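Local atomic coordinates of secreted effector protein SopD (Salmonella typhimurium, PDB entry 5CPC), a protein that acts as a secreted effector that alters host cell physiology, contributes to replication in macrophages and works with SopB in membrane fission and macropinosome formation during invasion. Residues A[122-127]-A[134-139]; A[145-150]-A[251-256]; A[156-161]-A[170-175]; A[163-168]-A[257-262]. All blocks are in the same frame, centred on the assembly; numbering follows the deposited sequence.

Contact 1 (A[122-127]-A[134-139]); sequences SNIKDI and AVIESM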
loop_
_atom_site.group_PDB
_atom_site.type_symbol
_atom_site.label_atom_id
_atom_site.label_comp_id
_atom_site.label_asym_id
_atom_site.label_seq_id
_atom_site.Cartn_x
_atom_site.Cartn_y
_atom_site.Cartn_z
ATOM N N SER A 122 -12.072 -9.935 -8.971
ATOM C CA SER A 122 -10.825 -9.546 -9.619
ATOM C C SER A 122 -9.642 -10.393 -9.203
ATOM O O SER A 122 -9.480 -10.668 -8.004
ATOM C CB SER A 122 -10.585 -8.063 -9.387
ATOM O OG SER A 122 -11.545 -7.319 -10.143
ATOM N N ASN A 123 -8.868 -10.857 -10.197
ATOM C CA ASN A 123 -7.607 -11.554 -9.951
ATOM C C ASN A 123 -6.710 -10.508 -9.315
ATOM O O ASN A 123 -6.702 -9.320 -9.727
ATOM C CB ASN A 123 -6.851 -11.986 -11.227
ATOM C CG ASN A 123 -7.550 -13.024 -12.016
ATOM O OD1 ASN A 123 -8.247 -13.900 -11.484
ATOM N ND2 ASN A 123 -7.381 -12.947 -13.331
ATOM N N ILE A 124 -5.938 -10.953 -8.340
ATOM C CA ILE A 124 -4.977 -10.084 -7.653
ATOM C C ILE A 124 -3.785 -9.726 -8.561
ATOM O O ILE A 124 -3.204 -8.655 -8.456
ATOM C CB ILE A 124 -4.491 -10.742 -6.318
ATOM C CG1 ILE A 124 -3.438 -9.855 -5.639
ATOM C CG2 ILE A 124 -3.991 -12.182 -6.582
ATOM C CD1 ILE A 124 -3.546 -9.770 -4.135
ATOM N N LYS A 125 -3.414 -10.630 -9.443
ATOM C CA LYS A 125 -2.402 -10.318 -10.425
ATOM C C LYS A 125 -2.840 -9.253 -11.437
ATOM O O LYS A 125 -1.998 -8.513 -11.912
ATOM C CB LYS A 125 -1.958 -11.574 -11.119
ATOM C CG LYS A 125 -1.409 -12.567 -10.104
ATOM C CD LYS A 125 -0.960 -13.859 -10.778
ATOM C CE LYS A 125 -0.806 -14.959 -9.747
ATOM N NZ LYS A 125 -0.158 -16.089 -10.416
ATOM N N ASP A 126 -4.137 -9.182 -11.746
ATOM C CA ASP A 126 -4.676 -8.108 -12.570
ATOM C C ASP A 126 -4.753 -6.791 -11.808
ATOM O O ASP A 126 -4.369 -5.772 -12.358
ATOM C CB ASP A 126 -6.047 -8.479 -13.188
ATOM C CG ASP A 126 -5.955 -9.638 -14.201
ATOM O OD1 ASP A 126 -4.833 -9.960 -14.629
ATOM O OD2 ASP A 126 -7.012 -10.220 -14.562
ATOM N N ILE A 127 -5.188 -6.812 -10.543
ATOM C CA ILE A 127 -5.168 -5.623 -9.674
ATOM C C ILE A 127 -3.765 -5.057 -9.543
ATOM O O ILE A 127 -3.585 -3.852 -9.564
ATOM C CB ILE A 127 -5.644 -5.925 -8.234
ATOM C CG1 ILE A 127 -7.139 -5.813 -8.117
ATOM C CG2 ILE A 127 -5.026 -4.910 -7.224
ATOM C CD1 ILE A 127 -7.717 -6.534 -6.935
ATOM N N ALA A 134 3.786 -14.722 -12.086
ATOM C CA ALA A 134 4.515 -14.080 -11.027
ATOM C C ALA A 134 4.031 -14.620 -9.691
ATOM O O ALA A 134 2.832 -14.829 -9.512
ATOM C CB ALA A 134 4.337 -12.599 -11.097
ATOM N N VAL A 135 4.972 -14.847 -8.762
ATOM C CA VAL A 135 4.628 -15.456 -7.479
ATOM C C VAL A 135 4.090 -14.406 -6.535
ATOM O O VAL A 135 4.737 -13.388 -6.305
ATOM C CB VAL A 135 5.835 -16.163 -6.822
ATOM C CG1 VAL A 135 5.458 -16.723 -5.425
ATOM C CG2 VAL A 135 6.434 -17.262 -7.737
ATOM N N ILE A 136 2.911 -14.645 -5.984
ATOM C CA ILE A 136 2.392 -13.799 -4.933
ATOM C C ILE A 136 2.463 -14.583 -3.638
ATOM O O ILE A 136 1.921 -15.703 -3.580
ATOM C CB ILE A 136 0.926 -13.421 -5.187
ATOM C CG1 ILE A 136 0.285 -12.838 -3.914
ATOM C CG2 ILE A 136 0.115 -14.618 -5.718
ATOM C CD1 ILE A 136 -1.160 -13.324 -3.616
ATOM N N GLU A 137 3.137 -14.029 -2.625
ATOM C CA GLU A 137 3.153 -14.595 -1.265
ATOM C C GLU A 137 1.815 -14.378 -0.532
ATOM O O GLU A 137 1.185 -13.350 -0.687
ATOM C CB GLU A 137 4.289 -13.974 -0.431
ATOM C CG GLU A 137 5.743 -14.347 -0.833
ATOM C CD GLU A 137 6.020 -15.849 -0.924
ATOM O OE1 GLU A 137 6.770 -16.261 -1.840
ATOM O OE2 GLU A 137 5.492 -16.620 -0.095
ATOM N N SER A 138 1.366 -15.296 0.301
ATOM C CA SER A 138 0.030 -15.059 0.866
ATOM C C SER A 138 -0.001 -14.010 1.984
ATOM O O SER A 138 1.017 -13.741 2.622
ATOM C CB SER A 138 -0.746 -16.362 1.165
ATOM O OG SER A 138 -0.477 -16.862 2.457
ATOM N N MET A 139 -1.132 -13.322 2.145
ATOM C CA MET A 139 -1.262 -12.336 3.246
ATOM C C MET A 139 -2.156 -12.776 4.387
ATOM O O MET A 139 -3.150 -13.461 4.187
ATOM C CB MET A 139 -1.670 -10.912 2.790
ATOM C CG MET A 139 -2.101 -10.734 1.398
ATOM S SD MET A 139 -1.935 -9.022 0.727
ATOM C CE MET A 139 -2.167 -9.483 -1.004
#

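Contact 2 (A[145-150]-A[251-256]); sequences QLFLQI and SYLLHS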
loop_
_atom_site.group_PDB
_atom_site.type_symbol
_atom_site.label_atom_id
_atom_site.label_comp_id
_atom_site.label_asym_id
_atom_site.label_seq_id
_atom_site.Cartn_x
_atom_site.Cartn_y
_atom_site.Cartn_z
ATOM N N GLN A 145 -6.860 -6.764 4.325
ATOM C CA GLN A 145 -7.578 -5.517 4.607
ATOM C C GLN A 145 -6.770 -4.249 4.418
ATOM O O GLN A 145 -7.293 -3.290 3.869
ATOM C CB GLN A 145 -8.264 -5.498 5.989
ATOM C CG GLN A 145 -9.077 -4.183 6.296
ATOM C CD GLN A 145 -9.224 -3.970 7.799
ATOM O OE1 GLN A 145 -8.507 -3.148 8.399
ATOM N NE2 GLN A 145 -10.141 -4.739 8.433
ATOM N N LEU A 146 -5.514 -4.200 4.843
ATOM C CA LEU A 146 -4.712 -3.038 4.508
ATOM C C LEU A 146 -4.463 -2.843 2.986
ATOM O O LEU A 146 -4.448 -1.705 2.487
ATOM C CB LEU A 146 -3.372 -3.038 5.283
ATOM C CG LEU A 146 -2.402 -1.927 4.911
ATOM C CD1 LEU A 146 -2.993 -0.612 5.389
ATOM C CD2 LEU A 146 -0.995 -2.105 5.567
ATOM N N PHE A 147 -4.175 -3.943 2.297
ATOM C CA PHE A 147 -3.874 -3.973 0.837
ATOM C C PHE A 147 -5.069 -3.388 0.126
ATOM O O PHE A 147 -4.935 -2.627 -0.824
ATOM C CB PHE A 147 -3.711 -5.445 0.396
ATOM C CG PHE A 147 -3.512 -5.655 -1.093
ATOM C CD1 PHE A 147 -2.270 -5.560 -1.655
ATOM C CD2 PHE A 147 -4.597 -5.973 -1.922
ATOM C CE1 PHE A 147 -2.097 -5.741 -3.018
ATOM C CE2 PHE A 147 -4.434 -6.150 -3.267
ATOM C CZ PHE A 147 -3.185 -6.049 -3.822
ATOM N N LEU A 148 -6.241 -3.756 0.611
ATOM C CA LEU A 148 -7.477 -3.391 -0.055
ATOM C C LEU A 148 -7.738 -1.891 0.178
ATOM O O LEU A 148 -8.326 -1.221 -0.664
ATOM C CB LEU A 148 -8.605 -4.225 0.559
ATOM C CG LEU A 148 -9.457 -5.141 -0.315
ATOM C CD1 LEU A 148 -8.930 -5.579 -1.776
ATOM C CD2 LEU A 148 -9.947 -6.361 0.517
ATOM N N GLN A 149 -7.329 -1.396 1.343
ATOM C CA GLN A 149 -7.529 0.012 1.735
ATOM C C GLN A 149 -6.680 0.888 0.831
ATOM O O GLN A 149 -7.136 1.967 0.414
ATOM C CB GLN A 149 -7.164 0.315 3.186
ATOM C CG GLN A 149 -8.123 -0.225 4.260
ATOM C CD GLN A 149 -7.619 0.157 5.649
ATOM O OE1 GLN A 149 -7.724 1.318 6.066
ATOM N NE2 GLN A 149 -7.005 -0.787 6.329
ATOM N N ILE A 150 -5.500 0.382 0.486
ATOM C CA ILE A 150 -4.594 1.121 -0.370
ATOM C C ILE A 150 -5.178 1.093 -1.777
ATOM O O ILE A 150 -5.067 2.077 -2.498
ATOM C CB ILE A 150 -3.169 0.503 -0.348
ATOM C CG1 ILE A 150 -2.535 0.698 1.055
ATOM C CG2 ILE A 150 -2.242 1.050 -1.480
ATOM C CD1 ILE A 150 -1.494 -0.398 1.401
ATOM N N SER A 251 4.191 -3.326 0.285
ATOM C CA SER A 251 5.255 -2.437 -0.182
ATOM C C SER A 251 5.284 -2.196 -1.718
ATOM O O SER A 251 5.610 -1.081 -2.190
ATOM C CB SER A 251 6.617 -2.773 0.485
ATOM O OG SER A 251 7.239 -3.884 -0.020
ATOM N N TYR A 252 4.923 -3.206 -2.517
ATOM C CA TYR A 252 4.906 -3.050 -3.956
ATOM C C TYR A 252 3.868 -2.023 -4.338
ATOM O O TYR A 252 4.138 -1.116 -5.144
ATOM C CB TYR A 252 4.538 -4.379 -4.674
ATOM C CG TYR A 252 4.037 -4.179 -6.087
ATOM C CD1 TYR A 252 4.927 -3.857 -7.120
ATOM C CD2 TYR A 252 2.667 -4.232 -6.389
ATOM C CE1 TYR A 252 4.482 -3.618 -8.415
ATOM C CE2 TYR A 252 2.209 -3.988 -7.707
ATOM C CZ TYR A 252 3.144 -3.678 -8.707
ATOM O OH TYR A 252 2.744 -3.451 -10.001
ATOM N N LEU A 253 2.667 -2.207 -3.799
ATOM C CA LEU A 253 1.575 -1.340 -4.169
ATOM C C LEU A 253 1.779 0.107 -3.706
ATOM O O LEU A 253 1.397 1.053 -4.452
ATOM C CB LEU A 253 0.231 -1.922 -3.726
ATOM C CG LEU A 253 -1.087 -1.390 -4.242
ATOM C CD1 LEU A 253 -1.351 -1.736 -5.717
ATOM C CD2 LEU A 253 -2.142 -1.962 -3.373
ATOM N N LEU A 254 2.387 0.299 -2.523
ATOM C CA LEU A 254 2.769 1.655 -2.073
ATOM C C LEU A 254 3.834 2.302 -2.893
ATOM O O LEU A 254 3.691 3.454 -3.234
ATOM C CB LEU A 254 3.222 1.687 -0.619
ATOM C CG LEU A 254 2.088 1.412 0.359
ATOM C CD1 LEU A 254 2.668 1.082 1.760
ATOM C CD2 LEU A 254 1.108 2.656 0.384
ATOM N N HIS A 255 4.926 1.600 -3.208
ATOM C CA HIS A 255 6.147 2.288 -3.698
ATOM C C HIS A 255 6.635 1.906 -5.060
ATOM O O HIS A 255 7.450 2.608 -5.631
ATOM C CB HIS A 255 7.340 2.126 -2.695
ATOM C CG HIS A 255 7.008 2.544 -1.297
ATOM N ND1 HIS A 255 6.895 3.865 -0.921
ATOM C CD2 HIS A 255 6.783 1.816 -0.174
ATOM C CE1 HIS A 255 6.583 3.931 0.367
ATOM N NE2 HIS A 255 6.505 2.701 0.841
ATOM N N SER A 256 6.180 0.777 -5.575
ATOM C CA SER A 256 6.636 0.315 -6.901
ATOM C C SER A 256 5.576 0.168 -8.026
ATOM O O SER A 256 5.914 0.088 -9.213
ATOM C CB SER A 256 7.453 -0.954 -6.734
ATOM O OG SER A 256 8.554 -0.606 -5.948
#

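Contact 3 (A[156-161]-A[170-175]); sequences SKMTWH and STLRKE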
loop_
_atom_site.group_PDB
_atom_site.type_symbol
_atom_site.label_atom_id
_atom_site.label_comp_id
_atom_site.label_asym_id
_atom_site.label_seq_id
_atom_site.Cartn_x
_atom_site.Cartn_y
_atom_site.Cartn_z
ATOM N N SER A 156 -9.544 5.640 -6.011
ATOM C CA SER A 156 -10.163 6.929 -5.920
ATOM C C SER A 156 -9.340 8.111 -6.481
ATOM O O SER A 156 -9.934 9.084 -6.960
ATOM C CB SER A 156 -10.544 7.182 -4.505
ATOM O OG SER A 156 -10.862 8.536 -4.283
ATOM N N LYS A 157 -7.998 8.031 -6.467
ATOM C CA LYS A 157 -7.193 9.130 -7.006
ATOM C C LYS A 157 -7.206 9.045 -8.495
ATOM O O LYS A 157 -7.272 10.076 -9.169
ATOM C CB LYS A 157 -5.755 9.120 -6.495
ATOM C CG LYS A 157 -5.661 9.278 -4.994
ATOM C CD LYS A 157 -6.136 10.635 -4.533
ATOM C CE LYS A 157 -5.881 10.732 -3.051
ATOM N NZ LYS A 157 -6.080 12.096 -2.532
ATOM N N MET A 158 -7.192 7.820 -9.015
ATOM C CA MET A 158 -7.113 7.634 -10.411
ATOM C C MET A 158 -8.470 7.932 -11.090
ATOM O O MET A 158 -8.486 8.176 -12.293
ATOM C CB MET A 158 -6.686 6.228 -10.727
ATOM C CG MET A 158 -5.188 5.937 -10.572
ATOM S SD MET A 158 -4.968 4.213 -11.090
ATOM C CE MET A 158 -3.403 4.338 -11.845
ATOM N N THR A 159 -9.557 7.944 -10.306
ATOM C CA THR A 159 -10.931 8.062 -10.792
ATOM C C THR A 159 -11.345 9.530 -10.789
ATOM O O THR A 159 -11.867 10.054 -11.777
ATOM C CB THR A 159 -11.884 7.214 -9.897
ATOM O OG1 THR A 159 -11.636 5.824 -10.150
ATOM C CG2 THR A 159 -13.367 7.513 -10.147
ATOM N N TRP A 160 -11.155 10.187 -9.662
ATOM C CA TRP A 160 -11.540 11.564 -9.551
ATOM C C TRP A 160 -10.399 12.543 -9.861
ATOM O O TRP A 160 -10.682 13.749 -10.019
ATOM C CB TRP A 160 -12.165 11.871 -8.178
ATOM C CG TRP A 160 -13.353 11.022 -7.881
ATOM C CD1 TRP A 160 -13.610 10.340 -6.711
ATOM C CD2 TRP A 160 -14.450 10.725 -8.772
ATOM N NE1 TRP A 160 -14.799 9.651 -6.820
ATOM C CE2 TRP A 160 -15.336 9.851 -8.064
ATOM C CE3 TRP A 160 -14.778 11.112 -10.091
ATOM C CZ2 TRP A 160 -16.539 9.377 -8.626
ATOM C CZ3 TRP A 160 -15.972 10.633 -10.668
ATOM C CH2 TRP A 160 -16.838 9.761 -9.933
ATOM N N HIS A 161 -9.143 12.066 -9.957
ATOM C CA HIS A 161 -8.014 12.996 -10.202
ATOM C C HIS A 161 -7.023 12.467 -11.168
ATOM O O HIS A 161 -5.860 12.295 -10.788
ATOM C CB HIS A 161 -7.268 13.332 -8.916
ATOM C CG HIS A 161 -8.149 13.965 -7.917
ATOM N ND1 HIS A 161 -8.556 15.277 -8.031
ATOM C CD2 HIS A 161 -8.807 13.447 -6.852
ATOM C CE1 HIS A 161 -9.394 15.555 -7.044
ATOM N NE2 HIS A 161 -9.549 14.467 -6.305
ATOM N N SER A 170 4.963 9.334 -9.919
ATOM C CA SER A 170 5.397 9.840 -8.637
ATOM C C SER A 170 4.367 10.809 -8.112
ATOM O O SER A 170 4.178 10.883 -6.902
ATOM C CB SER A 170 6.794 10.553 -8.700
ATOM O OG SER A 170 7.437 10.314 -9.945
ATOM N N THR A 171 3.728 11.582 -9.001
ATOM C CA THR A 171 2.686 12.550 -8.560
ATOM C C THR A 171 1.433 11.857 -8.067
ATOM O O THR A 171 0.897 12.246 -7.041
ATOM C CB THR A 171 2.312 13.603 -9.619
ATOM O OG1 THR A 171 3.488 14.320 -10.010
ATOM C CG2 THR A 171 1.320 14.600 -9.046
ATOM N N LEU A 172 0.982 10.826 -8.784
ATOM C CA LEU A 172 -0.053 9.896 -8.254
ATOM C C LEU A 172 0.358 9.308 -6.898
ATOM O O LEU A 172 -0.384 9.387 -5.923
ATOM C CB LEU A 172 -0.252 8.730 -9.237
ATOM C CG LEU A 172 -1.262 7.671 -8.780
ATOM C CD1 LEU A 172 -2.529 8.311 -8.268
ATOM C CD2 LEU A 172 -1.545 6.692 -9.896
ATOM N N ARG A 173 1.539 8.688 -6.860
ATOM C CA ARG A 173 2.021 7.978 -5.673
ATOM C C ARG A 173 2.141 8.849 -4.401
ATOM O O ARG A 173 1.741 8.413 -3.314
ATOM C CB ARG A 173 3.334 7.284 -6.040
ATOM C CG ARG A 173 4.172 6.670 -4.886
ATOM C CD ARG A 173 5.309 5.833 -5.502
ATOM N NE ARG A 173 4.780 4.774 -6.388
ATOM C CZ ARG A 173 5.324 4.452 -7.555
ATOM N NH1 ARG A 173 6.371 5.105 -8.022
ATOM N NH2 ARG A 173 4.802 3.494 -8.284
ATOM N N LYS A 174 2.656 10.085 -4.561
ATOM C CA LYS A 174 2.755 11.080 -3.491
ATOM C C LYS A 174 1.423 11.237 -2.824
ATOM O O LYS A 174 1.331 11.340 -1.598
ATOM C CB LYS A 174 3.109 12.460 -4.044
ATOM C CG LYS A 174 4.566 12.817 -4.147
ATOM C CD LYS A 174 4.757 14.359 -4.544
ATOM C CE LYS A 174 3.989 15.334 -3.582
ATOM N NZ LYS A 174 4.795 16.526 -3.151
ATOM N N GLU A 175 0.372 11.277 -3.651
ATOM C CA GLU A 175 -0.960 11.511 -3.134
ATOM C C GLU A 175 -1.432 10.310 -2.413
ATOM O O GLU A 175 -2.205 10.400 -1.443
ATOM C CB GLU A 175 -1.964 11.869 -4.265
ATOM C CG GLU A 175 -1.804 13.322 -4.743
ATOM C CD GLU A 175 -1.963 14.313 -3.610
ATOM O OE1 GLU A 175 -3.055 14.431 -3.032
ATOM O OE2 GLU A 175 -0.988 14.988 -3.296
#

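Contact 4 (A[163-168]-A[257-262]); sequences ELLQES and YSPFSE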
loop_
_atom_site.group_PDB
_atom_site.type_symbol
_atom_site.label_atom_id
_atom_site.label_comp_id
_atom_site.label_asym_id
_atom_site.label_seq_id
_atom_site.Cartn_x
_atom_site.Cartn_y
_atom_site.Cartn_z
ATOM N N GLU A 163 -5.652 13.911 -13.490
ATOM C CA GLU A 163 -4.610 14.902 -13.756
ATOM C C GLU A 163 -3.360 14.420 -13.034
ATOM O O GLU A 163 -2.255 14.571 -13.570
ATOM C CB GLU A 163 -5.035 16.321 -13.305
ATOM C CG GLU A 163 -5.317 16.570 -11.759
ATOM C CD GLU A 163 -6.785 16.197 -11.311
ATOM O OE1 GLU A 163 -7.186 16.587 -10.170
ATOM O OE2 GLU A 163 -7.547 15.527 -12.076
ATOM N N LEU A 164 -3.541 13.800 -11.849
ATOM C CA LEU A 164 -2.398 13.374 -11.014
ATOM C C LEU A 164 -1.418 12.540 -11.785
ATOM O O LEU A 164 -0.258 12.847 -11.745
ATOM C CB LEU A 164 -2.790 12.606 -9.735
ATOM C CG LEU A 164 -3.319 13.456 -8.588
ATOM C CD1 LEU A 164 -3.709 12.577 -7.407
ATOM C CD2 LEU A 164 -2.326 14.574 -8.163
ATOM N N LEU A 165 -1.872 11.471 -12.444
ATOM C CA LEU A 165 -0.943 10.557 -13.136
ATOM C C LEU A 165 -0.598 11.028 -14.557
ATOM O O LEU A 165 0.353 10.527 -15.189
ATOM C CB LEU A 165 -1.539 9.145 -13.195
ATOM C CG LEU A 165 -0.902 8.062 -14.076
ATOM C CD1 LEU A 165 0.090 7.241 -13.297
ATOM C CD2 LEU A 165 -1.959 7.147 -14.694
ATOM N N GLN A 166 -1.438 11.933 -15.072
ATOM C CA GLN A 166 -1.219 12.569 -16.343
ATOM C C GLN A 166 0.131 13.271 -16.344
ATOM O O GLN A 166 0.840 13.200 -17.309
ATOM C CB GLN A 166 -2.338 13.555 -16.590
ATOM C CG GLN A 166 -2.972 13.435 -17.968
ATOM C CD GLN A 166 -4.067 14.467 -18.182
ATOM O OE1 GLN A 166 -3.820 15.712 -18.169
ATOM N NE2 GLN A 166 -5.301 13.957 -18.394
ATOM N N GLU A 167 0.464 13.938 -15.251
ATOM C CA GLU A 167 1.845 14.309 -14.890
ATOM C C GLU A 167 2.905 13.153 -14.853
ATOM O O GLU A 167 3.751 13.022 -15.759
ATOM C CB GLU A 167 1.810 14.977 -13.516
ATOM C CG GLU A 167 3.104 15.656 -13.124
ATOM C CD GLU A 167 2.852 16.847 -12.237
ATOM O OE1 GLU A 167 3.800 17.625 -12.016
ATOM O OE2 GLU A 167 1.695 17.020 -11.792
ATOM N N SER A 168 2.876 12.337 -13.800
ATOM C CA SER A 168 3.840 11.228 -13.637
ATOM C C SER A 168 3.327 10.215 -12.596
ATOM O O SER A 168 2.432 10.552 -11.836
ATOM C CB SER A 168 5.152 11.805 -13.139
ATOM O OG SER A 168 4.956 12.320 -11.837
ATOM N N TYR A 257 4.310 0.170 -7.642
ATOM C CA TYR A 257 3.216 -0.090 -8.575
ATOM C C TYR A 257 3.210 0.898 -9.734
ATOM O O TYR A 257 3.213 2.086 -9.489
ATOM C CB TYR A 257 1.895 0.026 -7.797
ATOM C CG TYR A 257 0.634 0.122 -8.628
ATOM C CD1 TYR A 257 0.091 -1.017 -9.262
ATOM C CD2 TYR A 257 -0.044 1.333 -8.749
ATOM C CE1 TYR A 257 -1.071 -0.934 -10.008
ATOM C CE2 TYR A 257 -1.197 1.437 -9.528
ATOM C CZ TYR A 257 -1.704 0.293 -10.140
ATOM O OH TYR A 257 -2.859 0.388 -10.841
ATOM N N SER A 258 3.202 0.400 -10.972
ATOM C CA SER A 258 2.811 1.218 -12.141
ATOM C C SER A 258 1.532 0.677 -12.804
ATOM O O SER A 258 1.473 -0.519 -13.159
ATOM C CB SER A 258 3.915 1.253 -13.187
ATOM O OG SER A 258 3.359 1.293 -14.502
ATOM N N PRO A 259 0.527 1.560 -12.997
ATOM C CA PRO A 259 -0.740 1.192 -13.608
ATOM C C PRO A 259 -0.628 0.985 -15.100
ATOM O O PRO A 259 -1.548 0.401 -15.713
ATOM C CB PRO A 259 -1.619 2.413 -13.332
ATOM C CG PRO A 259 -0.654 3.552 -13.372
ATOM C CD PRO A 259 0.533 2.983 -12.612
ATOM N N PHE A 260 0.470 1.475 -15.683
ATOM C CA PHE A 260 0.697 1.414 -17.129
ATOM C C PHE A 260 0.835 -0.008 -17.587
ATOM O O PHE A 260 1.655 -0.764 -17.072
ATOM C CB PHE A 260 1.945 2.226 -17.562
ATOM C CG PHE A 260 1.804 3.682 -17.317
ATOM C CD1 PHE A 260 2.675 4.342 -16.485
ATOM C CD2 PHE A 260 0.749 4.385 -17.878
ATOM C CE1 PHE A 260 2.524 5.684 -16.234
ATOM C CE2 PHE A 260 0.582 5.717 -17.626
ATOM C CZ PHE A 260 1.476 6.375 -16.806
ATOM N N SER A 261 0.060 -0.345 -18.599
ATOM C CA SER A 261 -0.080 -1.710 -19.004
ATOM C C SER A 261 1.177 -2.341 -19.572
ATOM O O SER A 261 1.343 -3.568 -19.524
ATOM C CB SER A 261 -1.164 -1.784 -20.051
ATOM O OG SER A 261 -0.818 -2.798 -20.961
ATOM N N GLU A 262 2.027 -1.497 -20.150
ATOM C CA GLU A 262 3.114 -1.938 -21.034
ATOM C C GLU A 262 4.343 -2.471 -20.288
ATOM O O GLU A 262 5.081 -3.326 -20.809
ATOM C CB GLU A 262 3.495 -0.811 -22.013
ATOM C CG GLU A 262 3.867 -1.262 -23.462
ATOM C CD GLU A 262 3.026 -2.433 -24.014
ATOM O OE1 GLU A 262 2.235 -2.226 -24.978
ATOM O OE2 GLU A 262 3.169 -3.567 -23.493
#

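Contact 1 (A[122-127]-A[134-139])
Ile124 and Met139 approach tip to tip, Ile124 CD1 meeting Met139 CE at 3.4 Å. That is tighter than usual carbon–carbon contact, so the closeness itself is doubtful. Ile124 gets there because its CG1 branch stands anti to the backbone N (chi1 177°), carrying CD1 toward 134-139, while Met139 extends beyond CG to bring its methyl across. The other branch of Ile124 makes the looser contact, with CG2 4.3 Å from Ile136 CD1.

Lys125 and Ile136 pass at a slant instead. The lysine runs extended beyond CG, and its CE lies 4.1 Å from Ile136 CG2. Its ammonium then reaches the backbone: Lys125 NZ makes a weak hydrogen bond of 3.4 Å to Ala134 O, and it also bonds to Asp132 O in the same loop. The lysine thus lays its aliphatic stem on Ile136 and its ammonium on two backbone carbonyls, near the surface.

The first turn is braced locally. Asn123 holds the N-cap position without a side-chain cap; its ND2 instead bonds Asp126 OD2 at 3.0 Å, from above the carboxylate plane. Ile124 and Met139 both also touch Phe147 of helix 141-160. The geometry is that of a strand-to-helix junction: edge strand 117-123 of the three-stranded antiparallel sheet runs straight into helix 124-127, against which the following loop folds back.

Contact 2 (A[145-150]-A[251-256])
Phe147 is the first residue of 145-150 to meet the facing helix, and it does so with a ring face. Leu253 CD2 sits 4.2 Å from the centroid of the Phe147 ring, 26° off the ring normal, which makes a CH-pi contact; the leucine side chain lies roughly perpendicular to that of Phe147. Within the ring, the CE1 side is nearest, with Phe147 CE1 3.8 Å from Leu253 CD2.

One turn later, Ile150 divides its branches between two leucines. Its chi1 of -67° places CG2 anti to the backbone N and CG1 beside that N. The Ile150 and Leu253 side chains run past one another head to tail, with Ile150 CG2 3.6 Å from Leu253 CD2; those of Ile150 and Leu254 cross steeply, with Ile150 CD1 4.1 Å from Leu254 CD2. Leu253 CD2 is thus held between an aromatic face and an isoleucine methyl.

The axes of the two short helical segments come within 10.3 Å and run in roughly the same direction, 27° apart. Ile250, a turn earlier on helix 248-256, also touches Phe147 and Ile150, and Ile182 of helix 180-190 packs on Ile150. With four buried apolar residues touching and no hydrogen bond between the segments, cohesion here probably comes from dispersion and the exclusion of water.

Contact 3 (A[156-161]-A[170-175])
Glu175 presents the flat group that meets the other segment: its carboxylate is approached by Lys157, whose NZ lies 3.9 Å from Glu175 OE1, a long salt bridge. The two side chains are set nearly square to each other, and both bend at chi2, -66° in Lys157 and -57° in Glu175. At that length it is a charge-charge attraction with no hydrogen bond identified. The second flat group, the Trp160 ring, belongs to the far side of helix 141-160. Thr159 CG2 lies 3.6 Å above the plane of the Trp160 ring, over its centre, and Trp160 NE1 bonds Tyr82 OH.

Beside the charged pair, Leu172 makes the apolar part of the interface by splitting its methyls. CD1 rests against the base of the lysine, with Leu172 CD1 3.8 Å from Lys157 CB. The Met158 side chain runs across that of Leu172: Met158 CE is 3.6 Å from Leu172 CD2 and Met158 CG is 3.8 Å from the same methyl.

The segment axes approach to 10.6 Å with 123° between their directions, so the second helix runs across the first, partly back along it. Leu164 of the intervening helix touches Lys157, Thr171 and Glu175. Three consecutive helices, 141-160, 163-167 and 169-177, thus form an all-helical part of the fold, the outer two packing at a steep angle.

Contact 4 (A[163-168]-A[257-262])
Leu165 meets Pro259 and Phe260 with the same forked end. Its CD1 is the closer methyl to both, 3.8 Å from Pro259 CG and 3.9 Å from Phe260 CZ. The second methyl backs it up, since Leu165 CD2 stands 4.0 Å from Pro259 CG. The leucine and the proline ring lie alongside, pointing opposite ways, whereas the Leu165 and Phe260 side chains point at each other, the ring meeting CD1 obliquely. CG anti to the backbone N (chi1 169°) sends the Leu165 fork off its helix toward the loop.

In fold terms, short helix 163-167 meets here the loop that leads from helix 248-256 to helix 264-283, parts far apart in sequence. No hydrogen bond joins the two segments.

Their positioning comes from a second shell. Ser258 OG accepts a weak bond from Phe260 N at 3.1 Å, an ST-turn bond spanning Pro259. The Tyr257 ring has Pro259 N 3.8 Å off one face, toward the rim. Ser258 O receives bonds from both Asn129 and Asn267. Further out, Pro259 and Ser261 pair through their backbones with Asn74 and Glu72, and Ile169 of helix 169-177 packs on Phe260.

Helix 141-160 links contacts 2 and 3, supplying one segment to each; their centres lie 14 Å apart. Contact 1 joins contact 2 through a single ring: Phe147 CZ is 3.8 Å from Ile124 CD1, and Phe147 CD1 is 4.0 Å from Met139 CE. Contacts 3 and 4 are the closest pair, centres 9 Å apart, and meet where Thr171 CB lies 3.4 Å from Leu164 O. Contact 4 also reaches contact 2, with Tyr252 CZ 3.6 Å from Tyr257 CA. Contacts 1 and 3 do not touch, their nearest atoms being about 8 Å apart. The centre of contact 2 lies about 2 Å from the centre of the chain, making it the central one.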